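Amidohydrolase (Pseudomonas aeruginosa, PDB 2I5G) probably acts as a metal-dependent dipeptidase of the M19 (membrane dipeptidase) family, with a TIM-barrel fold. Local coordinates at residues A4-H7 with A8-V12; R23-F26 with E27-K31; I77-A80 with K81-K85; N280-G283 with I284-V287; V307-V310 with M311-W315. The protein carries 2 engineered substitutions. All blocks are in the same frame, centred on the assembly; numbering follows the deposited sequence.

Overall arrangement
All five contacts are local, each within one continuous piece of chain. Interaction 5 is the most buried. The other four lie nearer the surface and are only partly buried. Interactions 2, 3 and 5 are held by helical backbone bonds, and interaction 1 by those of a single helical turn. Interaction 4 stands apart as a loop closed by a turn. Interactions 1, 3 and 5 join up at the N-terminal segment: Lys81 bonds to Ala8 O and Ser10 O, and Arg308 packs on Leu6. Interaction 2 touches interactions 3 and 4. Interaction 2 has a salt bridge, interaction 5 a long one, and interaction 3 only nearby opposite charges. Interaction 1 has a histidine-valine packing contact and interaction 4 an arginine-carbonyl bond.

Interaction 1 of 5, residues A4-H7 with A8-V12; sequences AELH and ADSIV
Ala8 N bonds to Ala4 O at 3.0 Å and Asp9 N to Glu5 O at 2.8 Å, which makes the single turn of helix 5-8, with Ala4 at its N-cap. Asp9 is the first residue to leave helical backbone angles. A weak bond from Ser10 N to His7 O, 3.2 Å, follows as the chain turns away.

His7 and Val12 carry the main side-chain contact. With His7 CG anti to the backbone N (chi1 -170°), the ring is turned so that Val12 CG1 reaches one of its faces. The methyl lies 4.3 Å from the ring centroid and 21° off the normal. This is a CH-pi contact. The methyl is displaced toward the rim and is nearest to CE1 and NE2. Both ring nitrogens are hydrogen-bonded, ND1 to Thr294 OG1 and NE2 to Gly32 O, which should hold the ring's rotation. One step back along the helix, the CD2 branch of Leu6 meets Ser10 CB at 4.1 Å, a looser carbon-carbon touch.

The short helix and its exit lie between several elements. Leu6 packs on helices 291-299 and 304-323, and Ile11 on helix 74-82. Val12 pairs through its backbone with Thr35 and Ala36, where the chain leads into strand 13-17 beside strand 36-40.

Interaction 2 of 5, residues R23-F26 with E27-K31; sequences RELF and EDMRK
Arg23 and Glu27 sit one turn apart on helix 23-31, the helix of the beta-alpha-beta unit that joins strands 13-17 and 36-40.

The backbone bonds are those of an alpha helix. Glu27 N reaches Arg23 O, Asp28 N reaches Glu24 O, and Arg30 N reaches Phe26 O. Met29 N bonds weakly to both Leu25 O and Phe26 O.

The charged contacts lie along one side. Arg23 NE forms a salt bridge with Glu27 OE1 at 3.2 Å, with the guanidinium and carboxylate planes almost perpendicular (87°). The N-H of NE goes to a water in the guanidinium plane, which donates on to OE1, so the direct contact is mainly ionic. The terminal nitrogens of Arg23 turn elsewhere, to Asn64 and Asp66. Glu27 OE2 faces Glu24 OE1 at 3.1 Å. These are like charges, and the nearby arginine would probably ease their repulsion. A second water joins Glu24 OE2 to Asp28 OD1, and Asp28 OD2 bonds to Gly288 N.

The apolar contacts are on the buried side. Met29 is a selenomethionine, and its CE meets Leu25 CD1. Phe26 and Met29 run side by side in the same direction. The selenium comes to the edge of the Phe26 ring, near its plane, with SE 4.2 Å from CD2.

Interaction 3 of 5, residues I77-A80 with K81-K85; sequences IRKA and KEQGK
Glu82 CG takes the crowded position between its N and its carbonyl carbon (chi1 75°), while Arg78 CG stands anti to its own backbone N (chi1 158°), and these torsions put the two chains alongside each other, pointing the same way. The rest of the Glu82 chain is extended. This lays the carboxylate beside the aliphatic part of Arg78, with OE1 3.6 Å from CG. The charged ends stay further apart: Arg78 NH1 and Glu82 OE1 are separated by 4.6 Å, beyond a salt bridge. Any attraction between them is therefore probably modest.

Ala80 is buried, and its methyl packs on Ile69 of strand 68-70. Lys81 NZ turns to Ser10 O and Ala8 O, and Lys85 NZ to Ser65 O.

The backbone first keeps helical bonds, Lys81 N to Ile77 O at 3.2 Å and Glu82 N to Arg78 O at 3.1 Å. The pattern then changes. Lys85 N reaches back to Ala80 O at 2.9 Å, and Gly84 N to Lys81 O at 3.1 Å. Gly84 has positive phi (63°). This is a Schellman motif, and it closes the C-terminal end of the helix, ahead of strand 86-92 of the beta-alpha-beta unit.

Interaction 4 of 5, residues N280-G283 with I284-V287; sequences NPLG and IRTV
Asn280 and Arg285 are joined across the loop by two bonds, each from a side chain to a backbone carbonyl. Asn280 ND2 donates to Arg285 O at 3.0 Å, with the acceptor close to the amide plane. In return Arg285 NE donates to Asn280 O, which lies at the edge of the guanidinium and nearly in its plane. The modelled separation of 2.5 Å between NE and that oxygen is short, and its exact length is uncertain at this resolution. Arg285 CG lies anti to its carbonyl carbon (chi1 -65°), and the chain bends at chi2, which swings the guanidinium back over the loop.

Inside this pair lies a type II beta turn from Pro281 to Ile284. Ile284 N bonds to Pro281 O at 3.2 Å. The packed side is the turn itself, with Pro281 and Ile284 buried, Pro281 against Leu217 and Ile284 against Met212. Pro281 CB meets Ile284 CG2 at 4.2 Å, an ordinary apolar contact.

The other side is looser and faces solvent. Leu282 CB and CA lie over one face of the Arg285 guanidinium, with CB 3.9 Å from NH2. Leu282 and Arg285 are both exposed, and each touches a crystal neighbour, which may influence their placing. Beyond the turn, Glu289 OE1 accepts from Arg285 N and Thr286 N. In the loop between helices 256-263 and 291-299, Gly283 takes the third turn position with positive phi (115°), the usual glycine site of a type II beta turn.

Interaction 5 of 5, residues V307-V310 with M311-W315; sequences VRKV and MGENW
A pi-type turn widens helix 304-323 at 311-313, and the bonds from Glu313 and Asn314 back to Arg308 and Lys309 define it. Met311 N still bonds to Val307 O in the alpha pattern at 2.9 Å. The spacing then grows by one residue: Glu313 N reaches Arg308 O and Asn314 N reaches Lys309 O, both at 3.2 Å. Lys309 O also accepts from Gly312 N at 3.0 Å, and Gly312 N bonds weakly to Arg308 O as well. Asn314 N and Gly312 N come to Lys309 O from opposite faces of the carbonyl plane. A water lies 2.9 Å from Lys309 O and accepts from Trp315 N, so it may bridge the two.

In the fold, this helix packs on helix 291-299 and on the short N-terminal helix 5-8. Val307 CG1 runs beside the CG of Met311, a selenomethionine, at 3.9 Å on that packed side.

The polar side chains lie on another flank. Bends at chi2 and chi3 of Arg308 bring NE toward Glu313 OE1, which lies at the edge of the guanidinium. Their salt bridge is long, 3.8 Å from NE to OE1, with the two planes 63° apart. Asn314 OD1 rests against Lys309 CB at 3.4 Å. Asn314 ND2 donates to Glu241 O and Ile244 O, and Lys309 NZ makes salt bridges to Glu241 and Asp242.

Interaction 1 of 5, residues A4-H7 with A8-V12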
loop_
_atom_site.group_PDB
_atom_site.type_symbol
_atom_site.label_atom_id
_atom_site.label_comp_id
_atom_site.label_asym_id
_atom_site.label_seq_id
_atom_site.Cartn_x
_atom_site.Cartn_y
_atom_site.Cartn_z
ATOM N N ALA A 4 -28.982 18.798 -32.181
ATOM C CA ALA A 4 -28.952 17.463 -32.760
ATOM C C ALA A 4 -27.867 17.543 -33.815
ATOM O O ALA A 4 -27.032 16.652 -33.943
ATOM C CB ALA A 4 -30.275 17.133 -33.404
ATOM N N GLU A 5 -27.890 18.633 -34.571
ATOM C CA GLU A 5 -26.888 18.864 -35.594
ATOM C C GLU A 5 -25.602 19.247 -34.868
ATOM O O GLU A 5 -24.501 18.960 -35.338
ATOM C CB GLU A 5 -27.316 20.007 -36.514
ATOM C CG GLU A 5 -28.605 19.760 -37.261
ATOM C CD GLU A 5 -29.025 20.951 -38.105
ATOM O OE1 GLU A 5 -29.275 22.032 -37.527
ATOM O OE2 GLU A 5 -29.102 20.805 -39.343
ATOM N N LEU A 6 -25.753 19.897 -33.717
ATOM C CA LEU A 6 -24.606 20.321 -32.926
ATOM C C LEU A 6 -23.910 19.088 -32.354
ATOM O O LEU A 6 -22.728 18.863 -32.591
ATOM C CB LEU A 6 -25.057 21.229 -31.785
ATOM C CG LEU A 6 -24.014 22.205 -31.242
ATOM C CD1 LEU A 6 -24.478 22.727 -29.900
ATOM C CD2 LEU A 6 -22.670 21.531 -31.088
ATOM N N HIS A 7 -24.657 18.298 -31.593
ATOM C CA HIS A 7 -24.128 17.085 -30.995
ATOM C C HIS A 7 -23.460 16.263 -32.105
ATOM O O HIS A 7 -22.346 15.765 -31.941
ATOM C CB HIS A 7 -25.277 16.288 -30.361
ATOM C CG HIS A 7 -24.833 15.132 -29.517
ATOM N ND1 HIS A 7 -24.441 15.277 -28.203
ATOM C CD2 HIS A 7 -24.726 13.811 -29.798
ATOM C CE1 HIS A 7 -24.113 14.095 -27.712
ATOM N NE2 HIS A 7 -24.278 13.189 -28.658
ATOM N N ALA A 8 -24.143 16.144 -33.240
ATOM C CA ALA A 8 -23.631 15.374 -34.367
ATOM C C ALA A 8 -22.335 15.941 -34.925
ATOM O O ALA A 8 -21.388 15.203 -35.175
ATOM C CB ALA A 8 -24.681 15.301 -35.471
ATOM N N ASP A 9 -22.302 17.252 -35.125
ATOM C CA ASP A 9 -21.123 17.921 -35.657
ATOM C C ASP A 9 -20.168 18.267 -34.518
ATOM O O ASP A 9 -19.474 19.284 -34.566
ATOM C CB ASP A 9 -21.538 19.206 -36.385
ATOM C CG ASP A 9 -20.387 19.851 -37.152
ATOM O OD1 ASP A 9 -19.958 19.280 -38.179
ATOM O OD2 ASP A 9 -19.907 20.927 -36.729
ATOM N N SER A 10 -20.118 17.423 -33.493
ATOM C CA SER A 10 -19.242 17.717 -32.367
ATOM C C SER A 10 -18.485 16.524 -31.802
ATOM O O SER A 10 -18.875 15.368 -31.984
ATOM C CB SER A 10 -20.048 18.384 -31.249
ATOM O OG SER A 10 -19.188 18.936 -30.270
ATOM N N ILE A 11 -17.382 16.829 -31.123
ATOM C CA ILE A 11 -16.547 15.822 -30.489
ATOM C C ILE A 11 -17.103 15.614 -29.094
ATOM O O ILE A 11 -16.986 16.492 -28.243
ATOM C CB ILE A 11 -15.095 16.301 -30.341
ATOM C CG1 ILE A 11 -14.492 16.576 -31.716
ATOM C CG2 ILE A 11 -14.277 15.257 -29.587
ATOM C CD1 ILE A 11 -14.466 15.362 -32.608
ATOM N N VAL A 12 -17.733 14.470 -28.857
ATOM C CA VAL A 12 -18.271 14.211 -27.533
ATOM C C VAL A 12 -17.385 13.179 -26.857
ATOM O O VAL A 12 -17.043 12.149 -27.442
ATOM C CB VAL A 12 -19.763 13.737 -27.591
ATOM C CG1 VAL A 12 -20.244 13.674 -29.035
ATOM C CG2 VAL A 12 -19.932 12.398 -26.890
#

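Interaction 2 of 5, residues R23-F26 with E27-K31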
loop_
_atom_site.group_PDB
_atom_site.type_symbol
_atom_site.label_atom_id
_atom_site.label_comp_id
_atom_site.label_asym_id
_atom_site.label_seq_id
_atom_site.Cartn_x
_atom_site.Cartn_y
_atom_site.Cartn_z
ATOM N N ARG A 23 -21.196 -6.117 -27.243
ATOM C CA ARG A 23 -21.512 -5.381 -28.458
ATOM C C ARG A 23 -22.667 -4.404 -28.288
ATOM O O ARG A 23 -22.732 -3.381 -28.972
ATOM C CB ARG A 23 -21.840 -6.337 -29.602
ATOM C CG ARG A 23 -21.982 -5.619 -30.935
ATOM C CD ARG A 23 -22.195 -6.574 -32.084
ATOM N NE ARG A 23 -22.241 -5.855 -33.352
ATOM C CZ ARG A 23 -21.173 -5.353 -33.967
ATOM N NH1 ARG A 23 -19.969 -5.497 -33.431
ATOM N NH2 ARG A 23 -21.314 -4.701 -35.115
ATOM N N GLU A 24 -23.585 -4.720 -27.384
ATOM C CA GLU A 24 -24.724 -3.849 -27.172
ATOM C C GLU A 24 -24.299 -2.530 -26.543
ATOM O O GLU A 24 -24.885 -1.485 -26.828
ATOM C CB GLU A 24 -25.775 -4.539 -26.302
ATOM C CG GLU A 24 -26.998 -3.668 -26.031
ATOM C CD GLU A 24 -27.438 -2.869 -27.257
ATOM O OE1 GLU A 24 -27.826 -3.487 -28.277
ATOM O OE2 GLU A 24 -27.390 -1.617 -27.199
ATOM N N LEU A 25 -23.281 -2.576 -25.691
ATOM C CA LEU A 25 -22.797 -1.365 -25.042
ATOM C C LEU A 25 -22.198 -0.487 -26.124
ATOM O O LEU A 25 -22.431 0.721 -26.168
ATOM C CB LEU A 25 -21.738 -1.707 -23.988
ATOM C CG LEU A 25 -21.173 -0.568 -23.129
ATOM C CD1 LEU A 25 -20.126 0.200 -23.908
ATOM C CD2 LEU A 25 -22.302 0.355 -22.680
ATOM N N PHE A 26 -21.436 -1.120 -27.009
ATOM C CA PHE A 26 -20.785 -0.435 -28.115
ATOM C C PHE A 26 -21.787 0.269 -29.017
ATOM O O PHE A 26 -21.574 1.405 -29.424
ATOM C CB PHE A 26 -19.969 -1.443 -28.919
ATOM C CG PHE A 26 -18.813 -2.022 -28.160
ATOM C CD1 PHE A 26 -18.223 -3.214 -28.566
ATOM C CD2 PHE A 26 -18.299 -1.367 -27.042
ATOM C CE1 PHE A 26 -17.138 -3.746 -27.871
ATOM C CE2 PHE A 26 -17.214 -1.893 -26.340
ATOM C CZ PHE A 26 -16.634 -3.083 -26.755
ATOM N N GLU A 27 -22.886 -0.408 -29.317
ATOM C CA GLU A 27 -23.915 0.159 -30.175
ATOM C C GLU A 27 -24.640 1.342 -29.528
ATOM O O GLU A 27 -25.071 2.269 -30.215
ATOM C CB GLU A 27 -24.911 -0.935 -30.561
ATOM C CG GLU A 27 -24.261 -2.076 -31.318
ATOM C CD GLU A 27 -25.186 -3.260 -31.506
ATOM O OE1 GLU A 27 -24.767 -4.258 -32.136
ATOM O OE2 GLU A 27 -26.333 -3.192 -31.016
ATOM N N ASP A 28 -24.765 1.311 -28.208
ATOM C CA ASP A 28 -25.439 2.382 -27.482
ATOM C C ASP A 28 -24.511 3.597 -27.443
ATOM O O ASP A 28 -24.960 4.739 -27.305
ATOM C CB ASP A 28 -25.798 1.911 -26.064
ATOM C CG ASP A 28 -26.990 2.660 -25.477
ATOM O OD1 ASP A 28 -27.984 2.868 -26.208
ATOM O OD2 ASP A 28 -26.945 3.028 -24.282
HETATM N N MSE A 29 -23.213 3.346 -27.573
HETATM C CA MSE A 29 -22.242 4.426 -27.588
HETATM C C MSE A 29 -22.408 5.118 -28.932
HETATM O O MSE A 29 -22.318 6.344 -29.043
HETATM C CB MSE A 29 -20.818 3.883 -27.460
HETATM C CG MSE A 29 -20.572 3.094 -26.196
HETATM SE SE MSE A 29 -18.714 2.645 -25.956
HETATM C CE MSE A 29 -18.477 3.217 -24.120
ATOM N N ARG A 30 -22.658 4.313 -29.956
ATOM C CA ARG A 30 -22.855 4.833 -31.294
ATOM C C ARG A 30 -24.175 5.601 -31.352
ATOM O O ARG A 30 -24.235 6.700 -31.912
ATOM C CB ARG A 30 -22.847 3.685 -32.302
ATOM C CG ARG A 30 -21.460 3.098 -32.578
ATOM C CD ARG A 30 -20.628 4.024 -33.459
ATOM N NE ARG A 30 -20.276 5.268 -32.782
ATOM C CZ ARG A 30 -20.250 6.463 -33.368
ATOM N NH1 ARG A 30 -20.561 6.586 -34.654
ATOM N NH2 ARG A 30 -19.911 7.537 -32.666
ATOM N N LYS A 31 -25.225 5.035 -30.762
ATOM C CA LYS A 31 -26.527 5.696 -30.749
ATOM C C LYS A 31 -26.453 7.082 -30.108
ATOM O O LYS A 31 -27.208 7.981 -30.471
ATOM C CB LYS A 31 -27.555 4.853 -29.989
ATOM C CG LYS A 31 -28.906 5.540 -29.810
ATOM C CD LYS A 31 -29.924 4.591 -29.192
ATOM C CE LYS A 31 -31.289 5.247 -28.983
ATOM N NZ LYS A 31 -31.279 6.300 -27.920
HETATM O O HOH W 1 -25.190 -6.412 -33.471
HETATM O O HOH W 2 -28.642 1.085 -28.059
#

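Interaction 3 of 5, residues I77-A80 with K81-K85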
loop_
_atom_site.group_PDB
_atom_site.type_symbol
_atom_site.label_atom_id
_atom_site.label_comp_id
_atom_site.label_asym_id
_atom_site.label_seq_id
_atom_site.Cartn_x
_atom_site.Cartn_y
_atom_site.Cartn_z
ATOM N N ILE A 77 -8.713 10.233 -31.645
ATOM C CA ILE A 77 -10.019 10.813 -31.391
ATOM C C ILE A 77 -10.582 11.431 -32.661
ATOM O O ILE A 77 -11.760 11.286 -32.960
ATOM C CB ILE A 77 -9.930 11.866 -30.292
ATOM C CG1 ILE A 77 -9.413 11.201 -29.019
ATOM C CG2 ILE A 77 -11.286 12.493 -30.059
ATOM C CD1 ILE A 77 -9.475 12.067 -27.796
ATOM N N ARG A 78 -9.726 12.113 -33.410
ATOM C CA ARG A 78 -10.123 12.738 -34.664
ATOM C C ARG A 78 -10.453 11.640 -35.662
ATOM O O ARG A 78 -11.384 11.766 -36.458
ATOM C CB ARG A 78 -8.989 13.627 -35.194
ATOM C CG ARG A 78 -9.036 13.905 -36.695
ATOM C CD ARG A 78 -8.130 15.073 -37.090
ATOM N NE ARG A 78 -6.777 14.982 -36.529
ATOM C CZ ARG A 78 -5.829 14.143 -36.942
ATOM N NH1 ARG A 78 -6.063 13.296 -37.937
ATOM N NH2 ARG A 78 -4.635 14.159 -36.359
ATOM N N LYS A 79 -9.694 10.551 -35.603
ATOM C CA LYS A 79 -9.915 9.428 -36.501
ATOM C C LYS A 79 -11.269 8.776 -36.223
ATOM O O LYS A 79 -12.047 8.517 -37.142
ATOM C CB LYS A 79 -8.802 8.395 -36.337
ATOM C CG LYS A 79 -8.982 7.179 -37.223
ATOM C CD LYS A 79 -7.945 6.096 -36.957
ATOM C CE LYS A 79 -6.538 6.553 -37.319
ATOM N NZ LYS A 79 -5.524 5.495 -37.029
ATOM N N ALA A 80 -11.548 8.520 -34.951
ATOM C CA ALA A 80 -12.801 7.896 -34.561
ATOM C C ALA A 80 -14.008 8.706 -35.033
ATOM O O ALA A 80 -14.997 8.150 -35.516
ATOM C CB ALA A 80 -12.844 7.730 -33.054
ATOM N N LYS A 81 -13.931 10.021 -34.893
ATOM C CA LYS A 81 -15.028 10.879 -35.310
ATOM C C LYS A 81 -15.236 10.799 -36.822
ATOM O O LYS A 81 -16.342 10.518 -37.294
ATOM C CB LYS A 81 -14.739 12.326 -34.897
ATOM C CG LYS A 81 -15.945 13.098 -34.377
ATOM C CD LYS A 81 -16.799 13.634 -35.486
ATOM C CE LYS A 81 -17.953 14.451 -34.918
ATOM N NZ LYS A 81 -18.886 13.616 -34.113
ATOM N N GLU A 82 -14.168 11.023 -37.578
ATOM C CA GLU A 82 -14.263 11.003 -39.031
ATOM C C GLU A 82 -14.464 9.621 -39.621
ATOM O O GLU A 82 -14.517 9.468 -40.838
ATOM C CB GLU A 82 -13.030 11.655 -39.663
ATOM C CG GLU A 82 -11.768 10.827 -39.623
ATOM C CD GLU A 82 -10.615 11.518 -40.330
ATOM O OE1 GLU A 82 -10.146 12.567 -39.830
ATOM O OE2 GLU A 82 -10.184 11.018 -41.392
ATOM N N GLN A 83 -14.584 8.614 -38.767
ATOM C CA GLN A 83 -14.798 7.259 -39.246
ATOM C C GLN A 83 -16.108 6.692 -38.738
ATOM O O GLN A 83 -16.428 5.530 -38.986
ATOM C CB GLN A 83 -13.649 6.356 -38.818
ATOM C CG GLN A 83 -12.413 6.521 -39.663
ATOM C CD GLN A 83 -11.384 5.470 -39.362
ATOM O OE1 GLN A 83 -11.719 4.303 -39.161
ATOM N NE2 GLN A 83 -10.116 5.867 -39.340
ATOM N N GLY A 84 -16.868 7.522 -38.031
ATOM C CA GLY A 84 -18.143 7.084 -37.495
ATOM C C GLY A 84 -17.997 5.953 -36.494
ATOM O O GLY A 84 -18.729 4.964 -36.547
ATOM N N LYS A 85 -17.042 6.095 -35.581
ATOM C CA LYS A 85 -16.810 5.080 -34.565
ATOM C C LYS A 85 -16.565 5.722 -33.218
ATOM O O LYS A 85 -16.477 6.945 -33.107
ATOM C CB LYS A 85 -15.613 4.201 -34.943
ATOM C CG LYS A 85 -15.888 3.263 -36.108
ATOM C CD LYS A 85 -14.653 2.480 -36.511
ATOM C CE LYS A 85 -14.900 1.738 -37.806
ATOM N NZ LYS A 85 -13.684 1.020 -38.261
#

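Interaction 4 of 5, residues N280-G283 with I284-V287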
loop_
_atom_site.group_PDB
_atom_site.type_symbol
_atom_site.label_atom_id
_atom_site.label_comp_id
_atom_site.label_asym_id
_atom_site.label_seq_id
_atom_site.Cartn_x
_atom_site.Cartn_y
_atom_site.Cartn_z
ATOM N N ASN A 280 -29.953 6.697 -12.490
ATOM C CA ASN A 280 -29.352 7.850 -13.147
ATOM C C ASN A 280 -30.410 8.927 -13.348
ATOM O O ASN A 280 -31.608 8.633 -13.390
ATOM C CB ASN A 280 -28.754 7.450 -14.498
ATOM C CG ASN A 280 -27.764 6.306 -14.383
ATOM O OD1 ASN A 280 -26.983 6.237 -13.429
ATOM N ND2 ASN A 280 -27.782 5.407 -15.361
ATOM N N PRO A 281 -29.986 10.194 -13.465
ATOM C CA PRO A 281 -30.946 11.282 -13.661
ATOM C C PRO A 281 -31.860 11.000 -14.842
ATOM O O PRO A 281 -31.421 10.464 -15.854
ATOM C CB PRO A 281 -30.049 12.487 -13.892
ATOM C CG PRO A 281 -28.880 12.188 -13.022
ATOM C CD PRO A 281 -28.621 10.728 -13.335
ATOM N N LEU A 282 -33.131 11.357 -14.700
ATOM C CA LEU A 282 -34.102 11.140 -15.762
ATOM C C LEU A 282 -33.767 12.034 -16.945
ATOM O O LEU A 282 -33.584 13.240 -16.791
ATOM C CB LEU A 282 -35.511 11.439 -15.252
ATOM C CG LEU A 282 -36.652 11.378 -16.271
ATOM C CD1 LEU A 282 -36.708 10.017 -16.959
ATOM C CD2 LEU A 282 -37.956 11.669 -15.545
ATOM N N GLY A 283 -33.680 11.432 -18.123
ATOM C CA GLY A 283 -33.343 12.187 -19.310
ATOM C C GLY A 283 -31.999 11.725 -19.841
ATOM O O GLY A 283 -31.620 12.041 -20.974
ATOM N N ILE A 284 -31.264 10.982 -19.017
ATOM C CA ILE A 284 -29.963 10.457 -19.422
ATOM C C ILE A 284 -29.597 9.219 -18.602
ATOM O O ILE A 284 -28.574 9.181 -17.924
ATOM C CB ILE A 284 -28.858 11.547 -19.304
ATOM C CG1 ILE A 284 -27.565 11.032 -19.943
ATOM C CG2 ILE A 284 -28.660 11.960 -17.846
ATOM C CD1 ILE A 284 -26.498 12.084 -20.113
ATOM N N ARG A 285 -30.458 8.206 -18.683
ATOM C CA ARG A 285 -30.285 6.943 -17.970
ATOM C C ARG A 285 -29.383 5.959 -18.724
ATOM O O ARG A 285 -28.847 5.024 -18.131
ATOM C CB ARG A 285 -31.649 6.290 -17.731
ATOM C CG ARG A 285 -32.571 7.058 -16.816
ATOM C CD ARG A 285 -32.449 6.571 -15.382
ATOM N NE ARG A 285 -33.384 7.249 -14.481
ATOM C CZ ARG A 285 -34.712 7.207 -14.590
ATOM N NH1 ARG A 285 -35.286 6.525 -15.570
ATOM N NH2 ARG A 285 -35.471 7.838 -13.702
ATOM N N THR A 286 -29.236 6.152 -20.028
ATOM C CA THR A 286 -28.387 5.278 -20.833
ATOM C C THR A 286 -27.437 6.083 -21.717
ATOM O O THR A 286 -27.712 7.231 -22.076
ATOM C CB THR A 286 -29.217 4.348 -21.747
ATOM O OG1 THR A 286 -30.032 5.136 -22.621
ATOM C CG2 THR A 286 -30.097 3.433 -20.925
ATOM N N VAL A 287 -26.314 5.469 -22.064
ATOM C CA VAL A 287 -25.319 6.116 -22.898
ATOM C C VAL A 287 -25.962 6.639 -24.176
ATOM O O VAL A 287 -25.692 7.762 -24.604
ATOM C CB VAL A 287 -24.190 5.131 -23.256
ATOM C CG1 VAL A 287 -23.122 5.832 -24.081
ATOM C CG2 VAL A 287 -23.585 4.562 -21.981
#

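Interaction 5 of 5, residues V307-V310 with M311-W315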
loop_
_atom_site.group_PDB
_atom_site.type_symbol
_atom_site.label_atom_id
_atom_site.label_comp_id
_atom_site.label_asym_id
_atom_site.label_seq_id
_atom_site.Cartn_x
_atom_site.Cartn_y
_atom_site.Cartn_z
ATOM N N VAL A 307 -20.702 25.046 -25.192
ATOM C CA VAL A 307 -21.206 23.679 -25.249
ATOM C C VAL A 307 -20.183 22.743 -25.900
ATOM O O VAL A 307 -19.900 21.674 -25.364
ATOM C CB VAL A 307 -22.536 23.597 -26.039
ATOM C CG1 VAL A 307 -22.997 22.147 -26.137
ATOM C CG2 VAL A 307 -23.600 24.449 -25.357
ATOM N N ARG A 308 -19.628 23.136 -27.046
ATOM C CA ARG A 308 -18.635 22.301 -27.721
ATOM C C ARG A 308 -17.576 21.943 -26.683
ATOM O O ARG A 308 -17.105 20.804 -26.611
ATOM C CB ARG A 308 -17.937 23.057 -28.857
ATOM C CG ARG A 308 -18.786 24.046 -29.634
ATOM C CD ARG A 308 -19.528 23.422 -30.803
ATOM N NE ARG A 308 -18.647 22.662 -31.682
ATOM C CZ ARG A 308 -18.960 22.299 -32.922
ATOM N NH1 ARG A 308 -20.130 22.633 -33.447
ATOM N NH2 ARG A 308 -18.108 21.572 -33.631
ATOM N N LYS A 309 -17.206 22.939 -25.882
ATOM C CA LYS A 309 -16.195 22.774 -24.842
ATOM C C LYS A 309 -16.563 21.666 -23.873
ATOM O O LYS A 309 -15.911 20.626 -23.823
ATOM C CB LYS A 309 -16.031 24.062 -24.032
ATOM C CG LYS A 309 -15.847 25.322 -24.842
ATOM C CD LYS A 309 -14.565 25.281 -25.630
ATOM C CE LYS A 309 -14.103 26.691 -25.934
ATOM N NZ LYS A 309 -13.961 27.487 -24.680
ATOM N N VAL A 310 -17.618 21.908 -23.104
ATOM C CA VAL A 310 -18.076 20.967 -22.100
ATOM C C VAL A 310 -18.351 19.572 -22.634
ATOM O O VAL A 310 -18.153 18.592 -21.923
ATOM C CB VAL A 310 -19.341 21.488 -21.394
ATOM C CG1 VAL A 310 -19.747 20.530 -20.291
ATOM C CG2 VAL A 310 -19.079 22.872 -20.819
HETATM N N MSE A 311 -18.790 19.463 -23.880
HETATM C CA MSE A 311 -19.084 18.140 -24.412
HETATM C C MSE A 311 -17.863 17.335 -24.842
HETATM O O MSE A 311 -17.947 16.110 -24.961
HETATM C CB MSE A 311 -20.093 18.228 -25.566
HETATM C CG MSE A 311 -21.488 18.681 -25.138
HETATM SE SE MSE A 311 -22.195 17.724 -23.588
HETATM C CE MSE A 311 -22.433 15.974 -24.369
ATOM N N GLY A 312 -16.728 17.999 -25.060
ATOM C CA GLY A 312 -15.551 17.252 -25.468
ATOM C C GLY A 312 -14.282 18.015 -25.793
ATOM O O GLY A 312 -13.197 17.604 -25.382
ATOM N N GLU A 313 -14.396 19.113 -26.532
ATOM C CA GLU A 313 -13.218 19.897 -26.896
ATOM C C GLU A 313 -12.244 20.115 -25.745
ATOM O O GLU A 313 -11.038 19.982 -25.925
ATOM C CB GLU A 313 -13.636 21.250 -27.475
ATOM C CG GLU A 313 -14.323 21.146 -28.825
ATOM C CD GLU A 313 -14.494 22.494 -29.504
ATOM O OE1 GLU A 313 -14.958 22.518 -30.668
ATOM O OE2 GLU A 313 -14.164 23.526 -28.874
ATOM N N ASN A 314 -12.760 20.446 -24.567
ATOM C CA ASN A 314 -11.907 20.673 -23.410
ATOM C C ASN A 314 -11.112 19.422 -23.019
ATOM O O ASN A 314 -9.934 19.513 -22.664
ATOM C CB ASN A 314 -12.743 21.162 -22.220
ATOM C CG ASN A 314 -13.083 22.652 -22.306
ATOM O OD1 ASN A 314 -12.827 23.307 -23.320
ATOM N ND2 ASN A 314 -13.666 23.186 -21.238
ATOM N N TRP A 315 -11.747 18.256 -23.080
ATOM C CA TRP A 315 -11.058 17.025 -22.732
ATOM C C TRP A 315 -9.902 16.802 -23.686
ATOM O O TRP A 315 -8.809 16.403 -23.277
ATOM C CB TRP A 315 -12.004 15.832 -22.814
ATOM C CG TRP A 315 -12.451 15.334 -21.486
ATOM C CD1 TRP A 315 -13.739 15.115 -21.084
ATOM C CD2 TRP A 315 -11.618 14.971 -20.377
ATOM N NE1 TRP A 315 -13.757 14.637 -19.794
ATOM C CE2 TRP A 315 -12.469 14.540 -19.338
ATOM C CE3 TRP A 315 -10.233 14.969 -20.162
ATOM C CZ2 TRP A 315 -11.979 14.110 -18.097
ATOM C CZ3 TRP A 315 -9.747 14.543 -18.929
ATOM C CH2 TRP A 315 -10.621 14.119 -17.914
HETATM O O HOH W 3 -14.850 18.433 -22.276
#